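Local coordinates for acyl-CoA dehydrogenase domain protein Tcur3483 (Thermomonospora curvata, PDB 6WY9) that probably binds FAD and oxidises the CH-CH group of its donor substrate, as a flavoprotein of the acyl-CoA dehydrogenase family, at residues Q127-Y131 against S241-G245; I140-Y146 against A184-A190; S157-R161 against D172-I176. All blocks are in the same frame, centred on the assembly; numbering follows the deposited sequence.

Interaction 1 of 3, residues Q127-Y131 against S241-G245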
loop_
_atom_site.group_PDB
_atom_site.type_symbol
_atom_site.label_atom_id
_atom_site.label_comp_id
_atom_site.label_asym_id
_atom_site.label_seq_id
_atom_site.Cartn_x
_atom_site.Cartn_y
_atom_site.Cartn_z
ATOM N N GLN A 127 32.237 17.409 -33.519
ATOM C CA GLN A 127 30.827 17.375 -33.153
ATOM C C GLN A 127 30.513 18.443 -32.116
ATOM O O GLN A 127 29.478 19.117 -32.196
ATOM C CB GLN A 127 30.443 15.994 -32.638
ATOM C CG GLN A 127 30.259 14.968 -33.727
ATOM C CD GLN A 127 30.341 13.552 -33.195
ATOM O OE1 GLN A 127 30.882 13.318 -32.113
ATOM N NE2 GLN A 127 29.814 12.593 -33.958
ATOM N N LYS A 128 31.404 18.609 -31.136
ATOM C CA LYS A 128 31.171 19.582 -30.078
ATOM C C LYS A 128 31.074 20.980 -30.655
ATOM O O LYS A 128 30.220 21.776 -30.247
ATOM C CB LYS A 128 32.292 19.501 -29.041
ATOM C CG LYS A 128 32.342 18.184 -28.278
ATOM C CD LYS A 128 33.663 18.053 -27.519
ATOM C CE LYS A 128 33.681 16.746 -26.733
ATOM N NZ LYS A 128 34.982 16.511 -26.061
ATOM N N LYS A 129 31.920 21.284 -31.638
ATOM C CA LYS A 129 31.942 22.632 -32.186
ATOM C C LYS A 129 30.667 22.942 -32.965
ATOM O O LYS A 129 30.177 24.078 -32.927
ATOM C CB LYS A 129 33.185 22.818 -33.064
ATOM C CG LYS A 129 34.522 22.531 -32.358
ATOM C CD LYS A 129 34.811 23.457 -31.168
ATOM C CE LYS A 129 34.397 22.805 -29.834
ATOM N NZ LYS A 129 34.415 23.735 -28.656
ATOM N N LYS A 130 30.103 21.950 -33.649
ATOM C CA LYS A 130 28.900 22.189 -34.440
ATOM C C LYS A 130 27.660 22.390 -33.571
ATOM O O LYS A 130 26.774 23.169 -33.943
ATOM C CB LYS A 130 28.692 21.017 -35.408
ATOM C CG LYS A 130 27.369 20.970 -36.173
ATOM C CD LYS A 130 27.519 20.051 -37.416
ATOM C CE LYS A 130 26.189 19.515 -37.979
ATOM N NZ LYS A 130 25.289 20.547 -38.587
ATOM N N TYR A 131 27.568 21.696 -32.431
ATOM C CA TYR A 131 26.322 21.591 -31.672
ATOM C C TYR A 131 26.342 22.356 -30.358
ATOM O O TYR A 131 25.371 23.045 -30.043
ATOM C CB TYR A 131 25.963 20.111 -31.397
ATOM C CG TYR A 131 25.646 19.349 -32.668
ATOM C CD1 TYR A 131 24.450 19.553 -33.349
ATOM C CD2 TYR A 131 26.573 18.471 -33.219
ATOM C CE1 TYR A 131 24.182 18.891 -34.534
ATOM C CE2 TYR A 131 26.314 17.800 -34.408
ATOM C CZ TYR A 131 25.120 18.013 -35.056
ATOM O OH TYR A 131 24.883 17.351 -36.230
ATOM N N SER A 241 29.954 11.214 -40.453
ATOM C CA SER A 241 30.489 11.970 -39.321
ATOM C C SER A 241 29.424 12.330 -38.272
ATOM O O SER A 241 29.781 12.772 -37.172
ATOM C CB SER A 241 31.147 13.242 -39.823
ATOM O OG SER A 241 30.231 13.938 -40.639
ATOM N N GLU A 242 28.141 12.201 -38.590
ATOM C CA GLU A 242 27.058 12.497 -37.654
ATOM C C GLU A 242 26.733 11.327 -36.705
ATOM O O GLU A 242 25.746 11.397 -35.968
ATOM C CB GLU A 242 25.802 12.905 -38.430
ATOM C CG GLU A 242 25.944 14.210 -39.177
ATOM C CD GLU A 242 26.140 15.383 -38.238
ATOM O OE1 GLU A 242 27.076 16.186 -38.428
ATOM O OE2 GLU A 242 25.345 15.492 -37.291
ATOM N N VAL A 243 27.537 10.268 -36.701
ATOM C CA VAL A 243 27.442 9.223 -35.687
ATOM C C VAL A 243 28.171 9.691 -34.436
ATOM O O VAL A 243 29.340 10.088 -34.502
ATOM C CB VAL A 243 28.053 7.909 -36.205
ATOM C CG1 VAL A 243 28.144 6.875 -35.064
ATOM C CG2 VAL A 243 27.254 7.376 -37.387
ATOM N N VAL A 244 27.513 9.634 -33.296
ATOM C CA VAL A 244 28.156 10.032 -32.052
ATOM C C VAL A 244 28.782 8.797 -31.419
ATOM O O VAL A 244 28.116 7.776 -31.251
ATOM C CB VAL A 244 27.154 10.694 -31.092
ATOM C CG1 VAL A 244 27.902 11.381 -29.961
ATOM C CG2 VAL A 244 26.273 11.672 -31.837
ATOM N N GLY A 245 30.044 8.896 -31.017
ATOM C CA GLY A 245 30.683 7.736 -30.429
ATOM C C GLY A 245 31.175 6.820 -31.537
ATOM O O GLY A 245 31.401 7.255 -32.663
#
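Gln127 reaches from its helix to two backbone carbonyls of the facing segment, and a single amide nitrogen does the work. NE2 donates to Val243 O at 2.6 Å and to Ser241 O at 3.2 Å. The first acceptor lies almost in the plane of the Gln127 amide, although NE2 stands above the carbonyl plane of Val243, well off a lone pair; the second is tilted out of the amide plane by 26°. CG sits anti to the carbonyl carbon (chi1 -77°) and the chain runs on extended, which carries the amide to the other backbone. Glutamine suits the place because it is long enough to span the gap and has two N-H groups for two acceptors. Its OE1 is occupied too, by the backbone N of Thr124, so both ends of the amide are held and its rotation is fixed.

The contact ties helix 125-136, in the N-terminal helical domain of the acyl-CoA dehydrogenase fold, to the edge of the beta domain, where Glu242 and Val244 pair through their backbones with strand 203-209.

Glu242 bends at chi2 (-65°) to bring its carboxylate back to the helix. There OE1 comes within 3.5 Å of Lys130 CE, the two side chains crossing at about a right angle. Lys130 NZ stays 4.7 Å from Glu242 OE1, not a salt bridge though the opposite charges may still attract; NZ also makes a weak hydrogen bond to Tyr186 OH. The lysine's CG lies over the centre of the Tyr131 ring, 3.7 Å above its plane, covering one face.

Interaction 2 of 3, residues I140-Y146 against A184-A190. With FDA (dihydroflavine-adenine dinucleotide), chain C.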
loop_
_atom_site.group_PDB
_atom_site.type_symbol
_atom_site.label_atom_id
_atom_site.label_comp_id
_atom_site.label_asym_id
_atom_site.label_seq_id
_atom_site.Cartn_x
_atom_site.Cartn_y
_atom_site.Cartn_z
ATOM N N ILE A 140 19.804 25.657 -30.814
ATOM C CA ILE A 140 19.664 24.272 -31.242
ATOM C C ILE A 140 18.902 23.507 -30.174
ATOM O O ILE A 140 19.312 23.493 -29.005
ATOM C CB ILE A 140 21.021 23.598 -31.482
ATOM C CG1 ILE A 140 21.771 24.269 -32.623
ATOM C CG2 ILE A 140 20.804 22.106 -31.785
ATOM C CD1 ILE A 140 23.231 23.928 -32.621
ATOM N N VAL A 141 17.821 22.850 -30.579
ATOM C CA VAL A 141 17.070 21.976 -29.686
ATOM C C VAL A 141 17.046 20.578 -30.285
ATOM O O VAL A 141 16.966 20.419 -31.509
ATOM C CB VAL A 141 15.641 22.502 -29.421
ATOM C CG1 VAL A 141 14.743 21.401 -28.801
ATOM C CG2 VAL A 141 15.682 23.739 -28.500
ATOM N N PHE A 142 17.148 19.568 -29.416
ATOM C CA PHE A 142 17.207 18.164 -29.782
ATOM C C PHE A 142 15.956 17.454 -29.311
ATOM O O PHE A 142 15.359 17.835 -28.305
ATOM C CB PHE A 142 18.406 17.447 -29.151
ATOM C CG PHE A 142 19.684 17.513 -29.978
ATOM C CD1 PHE A 142 20.463 18.649 -29.972
ATOM C CD2 PHE A 142 20.111 16.415 -30.742
ATOM C CE1 PHE A 142 21.647 18.717 -30.731
ATOM C CE2 PHE A 142 21.289 16.471 -31.490
ATOM C CZ PHE A 142 22.055 17.636 -31.476
ATOM N N ALA A 143 15.594 16.383 -30.008
ATOM C CA ALA A 143 14.569 15.472 -29.528
ATOM C C ALA A 143 15.159 14.060 -29.489
ATOM O O ALA A 143 16.076 13.736 -30.249
ATOM C CB ALA A 143 13.295 15.572 -30.412
ATOM N N ILE A 144 14.666 13.226 -28.564
ATOM C CA ILE A 144 15.224 11.887 -28.351
ATOM C C ILE A 144 14.454 10.877 -29.194
ATOM O O ILE A 144 13.246 10.676 -28.992
ATOM C CB ILE A 144 15.177 11.462 -26.872
ATOM C CG1 ILE A 144 15.961 12.406 -25.957
ATOM C CG2 ILE A 144 15.784 10.045 -26.762
ATOM C CD1 ILE A 144 17.443 12.503 -26.318
ATOM N N GLY A 145 15.163 10.173 -30.064
ATOM C CA GLY A 145 14.540 9.164 -30.900
ATOM C C GLY A 145 14.915 7.743 -30.513
ATOM O O GLY A 145 15.738 7.123 -31.192
ATOM N N TYR A 146 14.342 7.217 -29.420
ATOM C CA TYR A 146 14.610 5.832 -29.017
ATOM C C TYR A 146 13.463 4.889 -29.373
ATOM O O TYR A 146 13.626 3.948 -30.170
ATOM C CB TYR A 146 14.867 5.767 -27.510
ATOM C CG TYR A 146 16.150 6.415 -27.050
ATOM C CD1 TYR A 146 17.171 6.718 -27.943
ATOM C CD2 TYR A 146 16.330 6.718 -25.710
ATOM C CE1 TYR A 146 18.333 7.314 -27.498
ATOM C CE2 TYR A 146 17.468 7.290 -25.275
ATOM C CZ TYR A 146 18.463 7.601 -26.157
ATOM O OH TYR A 146 19.601 8.183 -25.650
ATOM N N ALA A 184 12.006 20.602 -32.626
ATOM C CA ALA A 184 13.444 20.396 -32.562
ATOM C C ALA A 184 14.100 20.637 -33.926
ATOM O O ALA A 184 13.453 20.587 -34.977
ATOM C CB ALA A 184 13.764 18.976 -32.082
ATOM N N ASP A 185 15.410 20.898 -33.884
ATOM C CA ASP A 185 16.249 20.981 -35.072
ATOM C C ASP A 185 16.961 19.677 -35.399
ATOM O O ASP A 185 17.387 19.498 -36.547
ATOM C CB ASP A 185 17.315 22.063 -34.899
ATOM C CG ASP A 185 16.734 23.380 -34.467
ATOM O OD1 ASP A 185 15.952 23.976 -35.234
ATOM O OD2 ASP A 185 17.047 23.808 -33.345
ATOM N N TYR A 186 17.138 18.789 -34.414
ATOM C CA TYR A 186 17.841 17.527 -34.624
ATOM C C TYR A 186 17.236 16.429 -33.761
ATOM O O TYR A 186 16.787 16.681 -32.638
ATOM C CB TYR A 186 19.319 17.631 -34.279
ATOM C CG TYR A 186 20.070 18.637 -35.114
ATOM C CD1 TYR A 186 20.481 18.326 -36.412
ATOM C CD2 TYR A 186 20.377 19.883 -34.601
ATOM C CE1 TYR A 186 21.172 19.248 -37.170
ATOM C CE2 TYR A 186 21.070 20.807 -35.345
ATOM C CZ TYR A 186 21.466 20.485 -36.624
ATOM O OH TYR A 186 22.154 21.416 -37.352
ATOM N N ILE A 187 17.252 15.204 -34.296
ATOM C CA ILE A 187 16.873 14.005 -33.564
ATOM C C ILE A 187 18.139 13.288 -33.118
ATOM O O ILE A 187 19.064 13.065 -33.917
ATOM C CB ILE A 187 15.989 13.069 -34.415
ATOM C CG1 ILE A 187 14.899 13.865 -35.141
ATOM C CG2 ILE A 187 15.346 12.004 -33.539
ATOM C CD1 ILE A 187 13.821 14.501 -34.215
ATOM N N TRP A 188 18.183 12.931 -31.837
ATOM C CA TRP A 188 19.212 12.042 -31.303
ATOM C C TRP A 188 18.685 10.629 -31.520
ATOM O O TRP A 188 17.866 10.143 -30.746
ATOM C CB TRP A 188 19.432 12.374 -29.841
ATOM C CG TRP A 188 20.270 11.507 -29.015
ATOM C CD1 TRP A 188 19.865 10.428 -28.292
ATOM C CD2 TRP A 188 21.657 11.719 -28.695
ATOM N NE1 TRP A 188 20.922 9.936 -27.547
ATOM C CE2 TRP A 188 22.035 10.704 -27.789
ATOM C CE3 TRP A 188 22.613 12.656 -29.101
ATOM C CZ2 TRP A 188 23.332 10.590 -27.292
ATOM C CZ3 TRP A 188 23.899 12.549 -28.601
ATOM C CH2 TRP A 188 24.248 11.522 -27.708
ATOM N N LEU A 189 19.126 9.975 -32.603
ATOM C CA LEU A 189 18.416 8.815 -33.140
ATOM C C LEU A 189 19.196 7.522 -32.908
ATOM O O LEU A 189 20.332 7.378 -33.384
ATOM C CB LEU A 189 18.119 8.992 -34.626
ATOM C CG LEU A 189 17.219 7.917 -35.237
ATOM C CD1 LEU A 189 15.781 8.061 -34.719
ATOM C CD2 LEU A 189 17.278 8.014 -36.758
ATOM N N ALA A 190 18.551 6.568 -32.213
ATOM C CA ALA A 190 19.105 5.239 -31.985
ATOM C C ALA A 190 18.730 4.336 -33.155
ATOM O O ALA A 190 17.543 4.134 -33.415
ATOM C CB ALA A 190 18.591 4.666 -30.667
HETATM P PA FDA C . 5.815 -1.349 -23.162
HETATM O O1A FDA C . 4.712 -1.950 -23.973
HETATM O O2A FDA C . 7.270 -1.765 -23.431
HETATM O O5B FDA C . 5.587 -1.825 -21.552
HETATM C C5B FDA C . 4.302 -1.413 -21.166
HETATM C C4B FDA C . 4.156 -1.770 -19.675
HETATM O O4B FDA C . 4.521 -3.228 -19.571
HETATM C C3B FDA C . 5.218 -1.114 -18.791
HETATM O O3B FDA C . 4.817 0.114 -18.308
HETATM C C2B FDA C . 5.276 -2.084 -17.624
HETATM O O2B FDA C . 4.082 -2.044 -16.753
HETATM C C1B FDA C . 5.218 -3.484 -18.310
HETATM N N9A FDA C . 6.520 -4.107 -18.538
HETATM C C8A FDA C . 7.394 -3.952 -19.633
HETATM N N7A FDA C . 8.466 -4.729 -19.537
HETATM C C5A FDA C . 8.306 -5.413 -18.352
HETATM C C6A FDA C . 9.131 -6.349 -17.709
HETATM N N6A FDA C . 10.300 -6.748 -18.245
HETATM N N1A FDA C . 8.760 -6.885 -16.526
HETATM C C2A FDA C . 7.567 -6.430 -16.043
HETATM N N3A FDA C . 6.676 -5.535 -16.534
HETATM C C4A FDA C . 7.087 -5.051 -17.717
HETATM N N1 FDA C . 10.526 7.861 -26.039
HETATM C C2 FDA C . 11.538 8.377 -26.875
HETATM O O2 FDA C . 12.236 7.604 -27.568
HETATM N N3 FDA C . 11.697 9.758 -26.866
HETATM C C4 FDA C . 10.915 10.653 -26.098
HETATM O O4 FDA C . 11.118 11.857 -26.178
HETATM C C4X FDA C . 9.904 10.041 -25.278
HETATM N N5 FDA C . 9.087 10.854 -24.491
HETATM C C5X FDA C . 7.864 10.368 -24.115
HETATM C C6 FDA C . 6.875 11.194 -23.726
HETATM C C7 FDA C . 5.616 10.648 -23.370
HETATM C C7M FDA C . 4.599 11.553 -22.971
HETATM C C8 FDA C . 5.380 9.324 -23.380
HETATM C C8M FDA C . 4.073 8.752 -22.998
HETATM C C9 FDA C . 6.404 8.468 -23.748
HETATM C C9A FDA C . 7.634 8.995 -24.126
HETATM N N10 FDA C . 8.688 8.145 -24.500
HETATM C C10 FDA C . 9.713 8.706 -25.269
HETATM C "C1'" FDA C . 8.418 6.684 -24.628
HETATM C "C2'" FDA C . 8.808 5.906 -23.340
HETATM O "O2'" FDA C . 10.147 5.824 -23.221
HETATM C "C3'" FDA C . 8.109 4.484 -23.535
HETATM O "O3'" FDA C . 6.704 4.596 -23.429
HETATM C "C4'" FDA C . 8.668 3.471 -22.547
HETATM O "O4'" FDA C . 9.975 3.205 -22.926
HETATM C "C5'" FDA C . 7.731 2.234 -22.531
HETATM O "O5'" FDA C . 7.757 1.666 -23.807
HETATM P P FDA C . 6.236 1.239 -24.239
HETATM O O1P FDA C . 5.463 2.464 -24.148
HETATM O O2P FDA C . 6.349 0.497 -25.562
HETATM O O3P FDA C . 5.613 0.223 -23.083
#
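The Phe142 ring takes Tyr186 CB over one face, a CH-pi contact 3.9 Å from the ring centroid, while the backbone N of Trp188 lies at its edge. The Tyr186 ring is inclined to it by 32°, neither stacked nor edge-to-face, and receives Ile140 CG2 in plane at its own edge. Ile144 CG2 sits over the centre of the Tyr146 ring, 3.4 Å above the plane. The rims of Tyr146 and Trp188 meet side by side, and the indole NE1 donates to Tyr146 OH at 2.9 Å, though that hydroxyl's position is less certain. Trp188 swings its indole alongside Ile144, CG lying opposite the main-chain nitrogen (chi1 171°), and CD1 of Ile144 touches CD1 of the indole.

The parallel strands are joined by hydrogen bonds from Ala143 N to Tyr186 O, Trp188 N to Ala143 O, Gly145 N to Trp188 O and Ala190 N to Gly145 O. The other face carries Ala143, Gly145, Ile187 and Leu189: Ala143 CB meets Ala184 CB at 3.8 Å and Ile187 CD1, and any CB on Gly145 would clash with Leu189 and Ile187. Just before the strands begin, Asp185 OD2 accepts from Val141 N at 3.0 Å on its anti side and is salt-bridged to Arg63.

FDA N3 donates to Ile144 O and Tyr146 N to FDA O2, each at 2.8 Å, so the backbone reads the pyrimidine edge of the flavin. This parallel pair forms a margin of the mixed sheet in the middle beta domain of the acyl-CoA dehydrogenase fold, main-chain groups at its end holding the flavin ring.

Interaction 3 of 3, residues S157-R161 against D172-I176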
loop_
_atom_site.group_PDB
_atom_site.type_symbol
_atom_site.label_atom_id
_atom_site.label_comp_id
_atom_site.label_asym_id
_atom_site.label_seq_id
_atom_site.Cartn_x
_atom_site.Cartn_y
_atom_site.Cartn_z
ATOM N N SER A 157 15.928 -4.019 -28.783
ATOM C CA SER A 157 15.370 -4.687 -29.953
ATOM C C SER A 157 14.985 -3.734 -31.072
ATOM O O SER A 157 14.280 -4.161 -31.983
ATOM C CB SER A 157 14.116 -5.479 -29.569
ATOM O OG SER A 157 14.501 -6.690 -28.967
ATOM N N LEU A 158 15.366 -2.457 -31.006
ATOM C CA LEU A 158 14.946 -1.522 -32.041
ATOM C C LEU A 158 15.437 -1.979 -33.423
ATOM O O LEU A 158 16.469 -2.647 -33.556
ATOM C CB LEU A 158 15.466 -0.111 -31.695
ATOM C CG LEU A 158 16.999 -0.032 -31.601
ATOM C CD1 LEU A 158 17.684 0.112 -32.997
ATOM C CD2 LEU A 158 17.448 1.054 -30.577
ATOM N N THR A 159 14.668 -1.634 -34.461
ATOM C CA THR A 159 14.927 -2.077 -35.820
ATOM C C THR A 159 15.092 -0.942 -36.815
ATOM O O THR A 159 15.389 -1.223 -37.980
ATOM C CB THR A 159 13.787 -2.978 -36.330
ATOM O OG1 THR A 159 12.548 -2.256 -36.233
ATOM C CG2 THR A 159 13.694 -4.261 -35.494
ATOM N N THR A 160 14.864 0.315 -36.419
ATOM C CA THR A 160 15.199 1.411 -37.322
ATOM C C THR A 160 16.638 1.206 -37.777
ATOM O O THR A 160 17.541 1.047 -36.952
ATOM C CB THR A 160 15.030 2.781 -36.635
ATOM O OG1 THR A 160 13.645 3.038 -36.368
ATOM C CG2 THR A 160 15.593 3.920 -37.531
ATOM N N ARG A 161 16.855 1.171 -39.076
ATOM C CA ARG A 161 18.138 0.744 -39.604
ATOM C C ARG A 161 18.851 1.910 -40.268
ATOM O O ARG A 161 18.226 2.801 -40.852
ATOM C CB ARG A 161 17.986 -0.402 -40.613
ATOM C CG ARG A 161 17.492 0.049 -41.960
ATOM C CD ARG A 161 17.608 -1.052 -43.022
ATOM N NE ARG A 161 17.328 -0.553 -44.373
ATOM C CZ ARG A 161 16.253 -0.871 -45.095
ATOM N NH1 ARG A 161 15.339 -1.699 -44.609
ATOM N NH2 ARG A 161 16.090 -0.365 -46.309
ATOM N N ASP A 172 16.216 4.160 -42.384
ATOM C CA ASP A 172 14.851 3.745 -42.658
ATOM C C ASP A 172 14.245 3.194 -41.388
ATOM O O ASP A 172 14.764 2.231 -40.818
ATOM C CB ASP A 172 14.799 2.684 -43.759
ATOM C CG ASP A 172 15.174 3.238 -45.109
ATOM O OD1 ASP A 172 14.384 4.042 -45.655
ATOM O OD2 ASP A 172 16.268 2.881 -45.607
ATOM N N GLY A 173 13.140 3.785 -40.960
ATOM C CA GLY A 173 12.391 3.258 -39.833
ATOM C C GLY A 173 11.438 4.324 -39.336
ATOM O O GLY A 173 11.095 5.257 -40.067
ATOM N N SER A 174 11.055 4.184 -38.077
ATOM C CA SER A 174 10.168 5.147 -37.439
ATOM C C SER A 174 10.368 5.065 -35.934
ATOM O O SER A 174 10.877 4.068 -35.418
ATOM C CB SER A 174 8.713 4.855 -37.781
ATOM O OG SER A 174 8.329 3.739 -37.011
ATOM N N LYS A 175 9.940 6.122 -35.229
ATOM C CA LYS A 175 9.959 6.167 -33.775
ATOM C C LYS A 175 8.607 6.687 -33.287
ATOM O O LYS A 175 7.835 7.273 -34.043
ATOM C CB LYS A 175 11.095 7.061 -33.233
ATOM C CG LYS A 175 12.515 6.631 -33.680
ATOM C CD LYS A 175 13.018 5.397 -32.902
ATOM C CE LYS A 175 14.360 4.888 -33.484
ATOM N NZ LYS A 175 14.990 3.810 -32.621
ATOM N N ILE A 176 8.325 6.490 -32.015
ATOM C CA ILE A 176 7.016 6.854 -31.492
ATOM C C ILE A 176 7.214 7.551 -30.156
ATOM O O ILE A 176 8.148 7.254 -29.403
ATOM C CB ILE A 176 6.081 5.605 -31.387
ATOM C CG1 ILE A 176 4.681 6.002 -30.880
ATOM C CG2 ILE A 176 6.699 4.567 -30.465
ATOM C CD1 ILE A 176 3.528 5.094 -31.361
HETATM O O HOH W 1 18.611 2.206 -44.563
#
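Arg161 lies alongside Asp172, and the two side chains point the same way from a hydrogen-bonded antiparallel pair. Arg161 N donates to Asp172 O at 2.9 Å, and Asp172 N returns a bond to Arg161 O. From Arg161 CB, which is 4.2 Å from Asp172 O, the chain turns at chi1 76°, placing CG between the backbone N and the carbonyl carbon and 3.7 Å from the same oxygen. Beyond CG it is extended as far as NE, which donates to a water that donates to Asp172 OD2. Asp172 CB lies over the centre of one face of the guanidinium, 4.0 Å from its plane. At the tip, NH2 comes 3.3 Å from Asp172 OD2, but this oxygen stands well out of the guanidinium plane, so the salt bridge is one of charge alone. Arginine suits the place because its guanidinium face covers the CB of Asp172 while NE still reaches the bridging water. Asp172 OD1 is held from elsewhere, by Gly235 N.

This pairing joins strand 161-164 to strand 168-176 at one margin of the antiparallel sheet of the middle beta domain. Thr160 packs CB at 3.8 Å from Lys175 CE, and its OG1 accepts a weak bond from Ser174 N while also bonding Glu148. Replacing Thr160 by a valine would probably leave Glu148 OE2 without this hydroxyl partner and Ser174 N without its weak acceptor. Gly173 faces this hydroxyl, where any CB would clash with OG1. Lys175 bends at chi2 (-76°) and ends in a salt bridge with Glu148 and hydrogen bonds to Ala190 O and Tyr146 O.

Interaction 2 is the middle member, with interaction 1 centred about 13 Å away and interaction 3 about 14 Å away. Interactions 1 and 2 meet directly, with Tyr131 CD1 3.6 Å from Phe142 CZ, and Tyr131 and Tyr186 form an edge-to-face pair; the segments at 243-244 and 186-190 also belong to one sheet. On the other flank, Lys175 NZ of interaction 3 lies 2.7 Å from Ala190 O and 2.8 Å from Tyr146 O, probable hydrogen bonds that tie the main chain at Tyr146 and Ala190 to Lys175, close to the flavin. Interactions 1 and 3 do not touch, their nearest atoms being about 10 Å apart. Only interaction 2 bonds the cofactor; the side chain of Lys175 is about 6 Å from the bound FDA.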